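Local structure of C3-degrading proteinase (CppA protein) (Streptococcus pneumoniae, 3E0R) at residues Y107-F112 and I119-E124. The protein probably degrades complement component C3 and is built from two domains related to the glyoxalase superfamily. Numbering follows the deposited sequence.
Sequences YAFEIF and ILIHAE
A β-hairpin joins strand 107-112 to strand 118-122 in a mixed sheet, and its antiparallel core is set by two hydrogen-bonded pairs, Phe109 with Ile121 and Ile111 with Ile119. Within the first pair, Phe109 N reaches Ile121 O at 2.9 Å, and Ile121 N returns the bond to Phe109 O at 2.9 Å. The second pair repeats this nearer the turn, with Ile119 N 3.0 Å from Ile111 O. Between them sits the non-hydrogen-bonded pair Glu110 and Leu120, where the CA of Glu110 makes a CH...O contact of 3.2 Å with Ile119 O.

On one face, Phe109 and Ile121 run side by side. Phe109 holds CG between the backbone N and the carbonyl carbon (chi1 68°); this places the ring close to the neighbouring strand, with Ile121 CB over one ring face and Phe109 CZ 4.1 Å from Ile121 CG1. The Phe109 side chain also touches Ile87 and Leu91 of helix 84-91. On the other face, Glu110 CG packs 4.0 Å from Leu120 CD1, while the Glu110 carboxylate uses OE1 for a hydrogen bond with Tyr101 OH and OE2 for a salt bridge with Arg76.

Past the paired region, a water accepts from Ala123 N, and Glu124 N donates to His122 ND1 (2.9 Å). Strand 74-81, helix 84-91 and strands 99-102, 107-112 and 118-122 follow in the order β-α-β-β-β, consistent with the glyoxalase-superfamily module, with this hairpin as its last two strands.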
# COMPACT_ATOMS: atom_id res chain seq x y z
N TYR A 107 -15.00 11.63 9.33
CA TYR A 107 -15.11 10.21 9.50
C TYR A 107 -13.89 9.47 8.88
O TYR A 107 -13.06 10.04 8.11
CB TYR A 107 -16.47 9.70 8.98
CG TYR A 107 -17.64 10.26 9.79
CD1 TYR A 107 -18.08 9.65 10.99
CD2 TYR A 107 -18.28 11.46 9.39
CE1 TYR A 107 -19.18 10.20 11.74
CE2 TYR A 107 -19.36 12.01 10.12
CZ TYR A 107 -19.80 11.39 11.29
OH TYR A 107 -20.86 11.96 12.00
N ALA A 108 -13.74 8.23 9.30
CA ALA A 108 -12.68 7.38 8.78
C ALA A 108 -13.24 5.98 8.87
O ALA A 108 -14.20 5.73 9.62
CB ALA A 108 -11.44 7.52 9.59
N PHE A 109 -12.67 5.06 8.11
CA PHE A 109 -13.10 3.67 8.28
C PHE A 109 -12.03 2.68 7.94
O PHE A 109 -11.04 3.02 7.32
CB PHE A 109 -14.42 3.37 7.52
CG PHE A 109 -14.30 3.41 6.05
CD1 PHE A 109 -14.04 2.24 5.35
CD2 PHE A 109 -14.42 4.63 5.36
CE1 PHE A 109 -13.90 2.26 3.98
CE2 PHE A 109 -14.27 4.67 3.99
CZ PHE A 109 -14.01 3.47 3.29
N GLU A 110 -12.24 1.46 8.41
CA GLU A 110 -11.50 0.30 7.99
C GLU A 110 -12.40 -0.67 7.21
O GLU A 110 -13.57 -0.75 7.42
CB GLU A 110 -10.93 -0.41 9.18
CG GLU A 110 -9.67 0.20 9.69
CD GLU A 110 -9.26 -0.41 11.00
OE1 GLU A 110 -10.17 -0.81 11.74
OE2 GLU A 110 -8.05 -0.50 11.27
N ILE A 111 -11.79 -1.36 6.26
CA ILE A 111 -12.42 -2.34 5.42
C ILE A 111 -11.32 -3.35 4.99
O ILE A 111 -10.18 -2.97 4.85
CB ILE A 111 -13.07 -1.62 4.23
CG1 ILE A 111 -14.08 -2.53 3.54
CG2 ILE A 111 -12.03 -1.10 3.26
CD1 ILE A 111 -14.97 -1.78 2.57
N PHE A 112 -11.68 -4.63 4.84
CA PHE A 112 -10.80 -5.66 4.30
C PHE A 112 -10.96 -5.77 2.76
O PHE A 112 -12.06 -5.69 2.16
CB PHE A 112 -11.07 -7.02 4.96
CG PHE A 112 -10.43 -7.19 6.36
CD1 PHE A 112 -9.10 -7.60 6.49
CD2 PHE A 112 -11.16 -6.99 7.52
CE1 PHE A 112 -8.52 -7.76 7.79
CE2 PHE A 112 -10.57 -7.17 8.79
CZ PHE A 112 -9.26 -7.54 8.91
N ILE A 119 -7.38 -2.00 5.26
CA ILE A 119 -7.18 -0.65 4.72
C ILE A 119 -7.87 0.32 5.64
O ILE A 119 -9.01 0.09 6.02
CB ILE A 119 -7.72 -0.45 3.26
CG1 ILE A 119 -6.95 -1.24 2.16
CG2 ILE A 119 -7.52 1.00 2.80
CD1 ILE A 119 -6.67 -2.69 2.35
N LEU A 120 -7.16 1.37 6.04
CA LEU A 120 -7.70 2.49 6.77
C LEU A 120 -7.80 3.65 5.80
O LEU A 120 -6.81 4.02 5.20
CB LEU A 120 -6.80 2.87 7.96
CG LEU A 120 -7.16 4.18 8.74
CD1 LEU A 120 -8.55 4.04 9.44
CD2 LEU A 120 -6.14 4.57 9.74
N ILE A 121 -9.00 4.20 5.63
CA ILE A 121 -9.19 5.45 4.87
C ILE A 121 -9.60 6.54 5.82
O ILE A 121 -10.60 6.41 6.52
CB ILE A 121 -10.27 5.34 3.77
CG1 ILE A 121 -10.01 4.09 2.92
CG2 ILE A 121 -10.29 6.63 2.88
CD1 ILE A 121 -10.17 4.36 1.41
N HIS A 122 -8.83 7.62 5.84
CA HIS A 122 -9.02 8.66 6.81
C HIS A 122 -8.60 9.98 6.20
O HIS A 122 -8.14 10.04 5.10
CB HIS A 122 -8.20 8.35 8.08
CG HIS A 122 -6.74 8.64 7.93
ND1 HIS A 122 -6.19 9.85 8.27
CD2 HIS A 122 -5.73 7.88 7.47
CE1 HIS A 122 -4.89 9.84 8.00
NE2 HIS A 122 -4.59 8.66 7.50
N ALA A 123 -8.76 11.06 6.96
CA ALA A 123 -8.48 12.39 6.47
C ALA A 123 -7.74 13.24 7.51
O ALA A 123 -7.80 14.48 7.43
CB ALA A 123 -9.79 13.05 6.08
N GLU A 124 -7.03 12.59 8.45
CA GLU A 124 -6.51 13.24 9.66
C GLU A 124 -5.05 13.58 9.48
O GLU A 124 -4.33 12.88 8.75
CB GLU A 124 -6.62 12.33 10.89
CG GLU A 124 -8.02 11.89 11.33
CD GLU A 124 -9.07 13.03 11.46
OE1 GLU A 124 -8.73 14.22 11.79
OE2 GLU A 124 -10.25 12.71 11.19
O HOH W 1 -10.86 10.80 8.90